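Local coordinates for pngf-ii (PDB 4R4X), which is a bacterial peptide:N-glycosidase of the PNGase F family, which probably removes N-linked glycans from glycoproteins by cleaving at the glycosylated asparagine, at residues A64-N69 / D178-S183; I186-F191 / L364-D369; T304-G309 / P469-F474. All blocks are in the same frame, centred on the assembly; numbering follows the deposited sequence. Where two conformers were deposited one is given.

Contact 1 (A64-N69 / D178-S183)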
# COMPACT_ATOMS: atom_id res chain seq x y z
N ALA A 64 -17.43 -10.26 14.41
CA ALA A 64 -17.03 -10.10 13.03
C ALA A 64 -16.58 -11.44 12.46
O ALA A 64 -15.69 -12.07 13.01
CB ALA A 64 -15.91 -9.06 12.91
N PHE A 65 -17.20 -11.84 11.36
CA PHE A 65 -16.90 -13.09 10.70
C PHE A 65 -15.89 -12.73 9.61
O PHE A 65 -16.24 -12.05 8.68
CB PHE A 65 -18.17 -13.70 10.11
CG PHE A 65 -19.16 -14.17 11.14
CD1 PHE A 65 -19.71 -13.29 12.06
CD2 PHE A 65 -19.55 -15.51 11.18
CE1 PHE A 65 -20.63 -13.73 13.02
CE2 PHE A 65 -20.47 -15.95 12.13
CZ PHE A 65 -21.00 -15.06 13.05
N LEU A 66 -14.66 -13.16 9.76
CA LEU A 66 -13.57 -12.64 8.91
C LEU A 66 -13.33 -13.52 7.73
O LEU A 66 -12.98 -13.04 6.63
CB LEU A 66 -12.29 -12.51 9.72
CG LEU A 66 -12.41 -11.62 10.96
CD1 LEU A 66 -11.05 -11.51 11.60
CD2 LEU A 66 -12.96 -10.26 10.59
N ASN A 67 -13.48 -14.81 7.96
CA ASN A 67 -13.32 -15.79 6.89
C ASN A 67 -14.08 -17.04 7.35
O ASN A 67 -14.79 -16.98 8.35
CB ASN A 67 -11.83 -16.02 6.59
CG ASN A 67 -11.02 -16.37 7.84
OD1 ASN A 67 -10.14 -15.62 8.27
ND2 ASN A 67 -11.28 -17.51 8.38
N ASN A 68 -13.96 -18.15 6.63
CA ASN A 68 -14.77 -19.33 6.91
C ASN A 68 -14.53 -19.94 8.29
O ASN A 68 -15.38 -20.68 8.80
CB ASN A 68 -14.55 -20.41 5.86
CG ASN A 68 -15.05 -20.00 4.50
OD1 ASN A 68 -16.18 -20.30 4.13
ND2 ASN A 68 -14.21 -19.28 3.75
N ASN A 69 -13.39 -19.63 8.89
CA ASN A 69 -13.01 -20.22 10.15
C ASN A 69 -12.92 -19.23 11.33
O ASN A 69 -13.05 -19.64 12.48
CB ASN A 69 -11.68 -20.95 9.98
CG ASN A 69 -11.65 -21.80 8.70
OD1 ASN A 69 -12.47 -22.70 8.52
ND2 ASN A 69 -10.70 -21.51 7.81
N ASP A 178 -9.41 -3.19 13.40
CA ASP A 178 -8.19 -3.39 12.62
C ASP A 178 -8.21 -4.73 11.90
O ASP A 178 -7.84 -4.83 10.72
CB ASP A 178 -6.96 -3.33 13.54
CG ASP A 178 -5.64 -3.36 12.77
OD1 ASP A 178 -5.34 -2.39 12.02
OD2 ASP A 178 -4.88 -4.34 12.94
N MSE A 179 -8.67 -5.77 12.60
CA MSE A 179 -8.73 -7.11 12.01
C MSE A 179 -9.78 -7.18 10.93
O MSE A 179 -9.55 -7.83 9.89
CB MSE A 179 -8.93 -8.17 13.09
CG MSE A 179 -7.64 -8.24 13.90
SE MSE A 179 -7.81 -9.56 15.34
CE MSE A 179 -7.77 -11.19 14.24
N ILE A 180 -10.91 -6.51 11.12
CA ILE A 180 -11.90 -6.41 10.04
C ILE A 180 -11.26 -5.74 8.80
O ILE A 180 -11.38 -6.26 7.67
CB ILE A 180 -13.15 -5.59 10.46
CG1 ILE A 180 -13.96 -6.33 11.52
CG2 ILE A 180 -14.05 -5.29 9.25
CD1 ILE A 180 -15.08 -5.49 12.11
N TRP A 181 -10.59 -4.61 9.02
CA TRP A 181 -9.92 -3.88 7.93
C TRP A 181 -8.93 -4.76 7.17
O TRP A 181 -9.02 -4.89 5.92
CB TRP A 181 -9.24 -2.61 8.44
CG TRP A 181 -8.32 -1.95 7.46
CD1 TRP A 181 -8.62 -1.52 6.20
CD2 TRP A 181 -6.94 -1.66 7.67
NE1 TRP A 181 -7.51 -0.95 5.61
CE2 TRP A 181 -6.46 -1.04 6.49
CE3 TRP A 181 -6.07 -1.85 8.74
CZ2 TRP A 181 -5.15 -0.61 6.35
CZ3 TRP A 181 -4.77 -1.44 8.61
CH2 TRP A 181 -4.31 -0.83 7.41
N LYS A 182 -8.05 -5.43 7.91
CA LYS A 182 -7.02 -6.27 7.29
C LYS A 182 -7.59 -7.49 6.56
O LYS A 182 -6.95 -8.02 5.65
CB LYS A 182 -5.96 -6.70 8.31
CG LYS A 182 -4.98 -5.58 8.61
CD LYS A 182 -4.15 -5.84 9.85
CE LYS A 182 -3.22 -4.66 10.12
NZ LYS A 182 -2.66 -4.79 11.50
N SER A 183 -8.79 -7.92 6.92
CA SER A 183 -9.43 -9.05 6.26
C SER A 183 -9.94 -8.70 4.84
O SER A 183 -10.29 -9.59 4.05
CB SER A 183 -10.59 -9.59 7.11
OG SER A 183 -11.76 -8.80 6.98
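L66, just after strand 59-65, reaches the C-terminal part of helix 173-182, where I180, M179 and S183 receive it. A helix laid against antiparallel strands 48-54, 59-65 and 70-76 in this way is consistent with the LolA/LolB-like fold suggested for the N-terminal region. L66 CB points neither at the helix nor away from it and makes no close contact with 178-183; the end of the side chain comes nearer. With CG beside the backbone N (chi1 -57°) and the branch extended beyond it, both methyls are brought up to the helix. CD2 does most of the touching: L66 CD2 lies 4.0 Å from I180 CA, and from I180 CG1 it is 4.2 Å away. The same methyl, L66 CD2, also approaches S183 OG, at 4.1 Å. L66 CD1 leans instead toward the selenomethionine M179, 4.2 Å from M179 CE, a looser and less certain touch because that side chain was modelled in two conformers. Two residues earlier, on strand 59-65, the A64 methyl packs beside the arm of I180, with A64 CB 3.6 Å from I180 CG1 and 3.8 Å from I180 CD1. E49 on the adjacent strand 48-54 touches both A64 and I180. No hydrogen bond crosses this largely apolar junction; the polar group at its border is satisfied within 178-183. S183 OG, set between its own backbone N and carbonyl carbon (chi1 79°), turns back and donates to I180 O at 2.7 Å, tilted 20° from the carbonyl plane.

Contact 2 (I186-F191 / L364-D369)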
# COMPACT_ATOMS: atom_id res chain seq x y z
N ILE A 186 -5.10 -8.42 0.93
CA ILE A 186 -4.00 -9.33 1.19
C ILE A 186 -2.73 -8.56 1.51
O ILE A 186 -2.30 -7.71 0.72
CB ILE A 186 -3.74 -10.21 -0.03
CG1 ILE A 186 -4.98 -11.07 -0.31
CG2 ILE A 186 -2.51 -11.07 0.17
CD1 ILE A 186 -5.00 -11.69 -1.69
N THR A 187 -2.10 -8.90 2.63
CA THR A 187 -0.79 -8.35 3.00
C THR A 187 0.23 -9.43 2.80
O THR A 187 0.02 -10.57 3.25
CB THR A 187 -0.78 -7.85 4.46
OG1 THR A 187 -1.71 -6.79 4.58
CG2 THR A 187 0.59 -7.32 4.86
N ILE A 188 1.30 -9.09 2.09
CA ILE A 188 2.46 -9.94 1.95
C ILE A 188 3.62 -9.37 2.77
O ILE A 188 4.29 -8.43 2.33
CB ILE A 188 2.90 -10.03 0.48
CG1 ILE A 188 1.73 -10.44 -0.43
CG2 ILE A 188 4.08 -10.98 0.34
CD1 ILE A 188 1.28 -11.88 -0.24
N PRO A 189 3.89 -9.97 3.95
CA PRO A 189 4.99 -9.49 4.78
C PRO A 189 6.32 -9.81 4.14
O PRO A 189 6.49 -10.90 3.56
CB PRO A 189 4.82 -10.26 6.11
CG PRO A 189 3.64 -11.16 5.95
CD PRO A 189 3.25 -11.19 4.50
N VAL A 190 7.26 -8.87 4.21
CA VAL A 190 8.60 -9.10 3.71
C VAL A 190 9.62 -8.93 4.83
O VAL A 190 10.28 -9.90 5.19
CB VAL A 190 8.94 -8.17 2.52
CG1 VAL A 190 10.29 -8.54 1.94
CG2 VAL A 190 7.87 -8.28 1.46
N PHE A 191 9.77 -7.71 5.36
CA PHE A 191 10.74 -7.42 6.44
C PHE A 191 10.06 -6.73 7.60
O PHE A 191 9.14 -5.92 7.42
CB PHE A 191 11.93 -6.56 5.97
CG PHE A 191 12.73 -7.15 4.84
CD1 PHE A 191 13.33 -8.39 4.95
CD2 PHE A 191 12.91 -6.43 3.67
CE1 PHE A 191 14.07 -8.91 3.90
CE2 PHE A 191 13.61 -6.96 2.61
CZ PHE A 191 14.21 -8.21 2.73
N LEU A 364 4.05 -5.84 0.97
CA LEU A 364 3.21 -5.61 -0.18
C LEU A 364 1.75 -5.78 0.20
O LEU A 364 1.42 -6.55 1.11
CB LEU A 364 3.54 -6.60 -1.29
CG LEU A 364 4.98 -6.79 -1.76
CD1 LEU A 364 5.05 -7.81 -2.89
CD2 LEU A 364 5.57 -5.47 -2.23
N SER A 365 0.86 -5.07 -0.48
CA SER A 365 -0.56 -5.30 -0.32
C SER A 365 -1.24 -5.39 -1.69
O SER A 365 -0.90 -4.65 -2.64
CB SER A 365 -1.22 -4.22 0.52
OG SER A 365 -1.13 -2.95 -0.08
N ILE A 366 -2.19 -6.32 -1.76
CA ILE A 366 -2.96 -6.61 -2.96
C ILE A 366 -4.44 -6.41 -2.65
O ILE A 366 -4.98 -7.01 -1.70
CB ILE A 366 -2.73 -8.04 -3.47
CG1 ILE A 366 -1.23 -8.32 -3.62
CG2 ILE A 366 -3.47 -8.27 -4.80
CD1 ILE A 366 -0.88 -9.77 -3.44
N HIS A 367 -5.07 -5.55 -3.44
CA HIS A 367 -6.42 -5.09 -3.17
C HIS A 367 -7.37 -5.55 -4.29
O HIS A 367 -7.02 -5.45 -5.47
CB HIS A 367 -6.43 -3.57 -3.01
CG HIS A 367 -5.47 -3.11 -1.96
ND1 HIS A 367 -5.84 -2.94 -0.63
CD2 HIS A 367 -4.14 -2.88 -2.01
CE1 HIS A 367 -4.78 -2.58 0.07
NE2 HIS A 367 -3.74 -2.56 -0.74
N PRO A 368 -8.56 -6.08 -3.90
CA PRO A 368 -9.53 -6.77 -4.78
C PRO A 368 -10.35 -5.80 -5.65
O PRO A 368 -11.57 -5.86 -5.70
CB PRO A 368 -10.45 -7.49 -3.77
CG PRO A 368 -10.43 -6.59 -2.57
CD PRO A 368 -9.00 -6.12 -2.48
N ASP A 369 -9.65 -4.93 -6.36
CA ASP A 369 -10.28 -3.95 -7.20
C ASP A 369 -10.59 -4.55 -8.58
O ASP A 369 -10.19 -5.67 -8.88
CB ASP A 369 -9.31 -2.77 -7.36
CG ASP A 369 -9.20 -1.94 -6.12
OD1 ASP A 369 -10.23 -1.80 -5.43
OD2 ASP A 369 -8.09 -1.40 -5.85
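I186 and I366, like I188 and L364, are hydrogen-bonded pairs of an antiparallel ladder, joining edge strand 186-196 to its neighbour 358-367 in a four-stranded sheet; the short segments run at 166° to each other. Four nearly straight backbone bonds carry the ladder. I186 N donates to I366 O at 3.0 Å and I366 N returns to I186 O at 2.8 Å, both in the carbonyl plane. I188 N to L364 O is 2.7 Å and L364 N to I188 O 2.9 Å, these donors being tilted 25-27° from that plane. Between these pairs lies the non-hydrogen-bonded pair T187 and S365, where S365 CA makes a CH...O contact of 3.1 Å with I186 O. The apolar contacts gather on the opposite face, that of the isoleucines and L364. I366 CD1 lies 4.0 Å from I188 CG1 and 4.2 Å from I186 CG2, while I188 CB and L364 CB approach to 3.9 Å. On the T187 face, S365 OG, standing between its backbone N and carbonyl carbon, shares a hydrogen bond with H367 NE2 and another with R329 NH2. Backbone bonding thus fixes the register; one face is aliphatic, while the other carries the bonded S365 hydroxyl along with the F185 ring.

Contact 3 (T304-G309 / P469-F474)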
# COMPACT_ATOMS: atom_id res chain seq x y z
N THR A 304 16.49 8.30 2.11
CA THR A 304 16.32 8.47 3.56
C THR A 304 16.49 9.94 3.94
O THR A 304 17.22 10.69 3.28
CB THR A 304 17.26 7.62 4.44
OG1 THR A 304 18.59 8.14 4.41
CG2 THR A 304 17.25 6.17 4.03
N PRO A 305 15.78 10.36 4.98
CA PRO A 305 16.05 11.66 5.51
C PRO A 305 17.37 11.63 6.29
O PRO A 305 18.00 10.59 6.37
CB PRO A 305 14.82 11.93 6.36
CG PRO A 305 14.45 10.60 6.89
CD PRO A 305 14.76 9.65 5.78
N PHE A 306 17.81 12.77 6.79
CA PHE A 306 19.00 12.85 7.61
C PHE A 306 18.72 12.44 9.06
O PHE A 306 18.16 13.22 9.83
CB PHE A 306 19.52 14.27 7.63
CG PHE A 306 20.13 14.74 6.33
CD1 PHE A 306 21.49 14.61 6.10
CD2 PHE A 306 19.37 15.43 5.41
CE1 PHE A 306 22.07 15.13 4.95
CE2 PHE A 306 19.93 15.92 4.25
CZ PHE A 306 21.28 15.78 4.02
N GLY A 307 19.05 11.20 9.40
CA GLY A 307 19.15 10.73 10.80
C GLY A 307 17.90 10.62 11.64
O GLY A 307 17.95 10.76 12.89
N ILE A 308 16.79 10.32 10.99
CA ILE A 308 15.51 10.29 11.70
C ILE A 308 15.43 9.21 12.79
O ILE A 308 15.86 8.07 12.61
CB ILE A 308 14.33 10.15 10.74
CG1 ILE A 308 13.03 10.57 11.45
CG2 ILE A 308 14.21 8.72 10.21
CD1 ILE A 308 11.86 10.68 10.52
N GLY A 309 14.89 9.61 13.92
CA GLY A 309 14.74 8.73 15.06
C GLY A 309 15.97 8.82 15.91
O GLY A 309 15.93 9.41 16.99
N PRO A 469 16.24 15.59 11.18
CA PRO A 469 16.95 16.23 12.28
C PRO A 469 18.45 16.50 12.06
O PRO A 469 18.93 17.54 12.50
CB PRO A 469 16.72 15.27 13.46
CG PRO A 469 16.43 13.94 12.83
CD PRO A 469 15.67 14.28 11.58
N ALA A 470 19.17 15.60 11.39
CA ALA A 470 20.60 15.73 11.21
C ALA A 470 20.99 16.48 9.92
O ALA A 470 22.15 16.51 9.55
CB ALA A 470 21.26 14.35 11.24
N SER A 471 20.04 17.13 9.25
CA SER A 471 20.36 17.90 8.02
C SER A 471 21.30 19.05 8.38
O SER A 471 21.08 19.74 9.36
CB SER A 471 19.12 18.46 7.36
OG SER A 471 19.46 19.36 6.28
N GLY A 472 22.34 19.25 7.58
CA GLY A 472 23.30 20.32 7.88
C GLY A 472 22.64 21.67 7.70
O GLY A 472 21.81 21.84 6.80
N ASN A 473 23.00 22.64 8.53
CA ASN A 473 22.38 23.96 8.48
C ASN A 473 23.41 24.99 8.05
O ASN A 473 24.48 25.08 8.63
CB ASN A 473 21.76 24.28 9.85
CG ASN A 473 20.68 23.27 10.23
OD1 ASN A 473 20.73 22.63 11.31
ND2 ASN A 473 19.72 23.11 9.36
N PHE A 474 23.09 25.75 7.00
CA PHE A 474 24.09 26.59 6.33
C PHE A 474 24.01 28.04 6.77
O PHE A 474 23.04 28.46 7.37
CB PHE A 474 23.98 26.45 4.80
CG PHE A 474 24.13 25.02 4.33
CD1 PHE A 474 25.23 24.26 4.71
CD2 PHE A 474 23.14 24.41 3.57
CE1 PHE A 474 25.35 22.92 4.32
CE2 PHE A 474 23.27 23.08 3.16
CZ PHE A 474 24.37 22.34 3.52
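The F306 ring lies against the backbone of S471, whose CA sits over one face in a CH-pi contact, 3.9 Å from the ring centroid and 24° off its normal. From the same residue S471 CB comes to 3.6 Å from F306 CD2, so the phenyl rests on the start of that side chain. S471 OG beyond is hydrogen-bonded to S479 OG and to S481 N. F306 CB lies 3.3 Å from S471 N; with CG beside the backbone N (chi1 -71°) the ring is laid along S471. Neither segment is regular helix or strand: two long loops meet here, one from each of the two PNGase F family regions, which in PNGase F itself form a pair of jelly rolls. A single backbone bond crosses, A470 N to F306 O at 3.0 Å, with the donor 47° out of the carbonyl plane and so not on a lone pair. The same oxygen, F306 O, meets the ring of P469, with P469 CD 3.2 Å away. G307, carrying no side chain and with positive phi, lets A470 CB sit 4.2 Å from G307 CA. Its carbonyl in turn borders the proline, G307 O lying 3.5 Å from P469 CG.

From the N terminus, contact 1 closes first, bringing helix 173-182 back onto the end of strand 59-65 after 108 intervening residues, in the N-terminal part of the chain. The chain then passes straight into strand 186-196, where contact 2 opens; the two contacts adjoin in sequence, with centres 15 Å apart. Contact 3 opens at 304-309 before contact 2 closes at 364-369, and itself closes only at 469-474, so these two cross. They remain separate in space, about 13 Å apart at their nearest atoms. Contacts 1 and 3 follow in series, on opposite sides of the chain's centre. Contact 2 joins the outermost strand of a four-stranded sheet to strand 358-367; contact 3 links loops of the two PNGase F family regions.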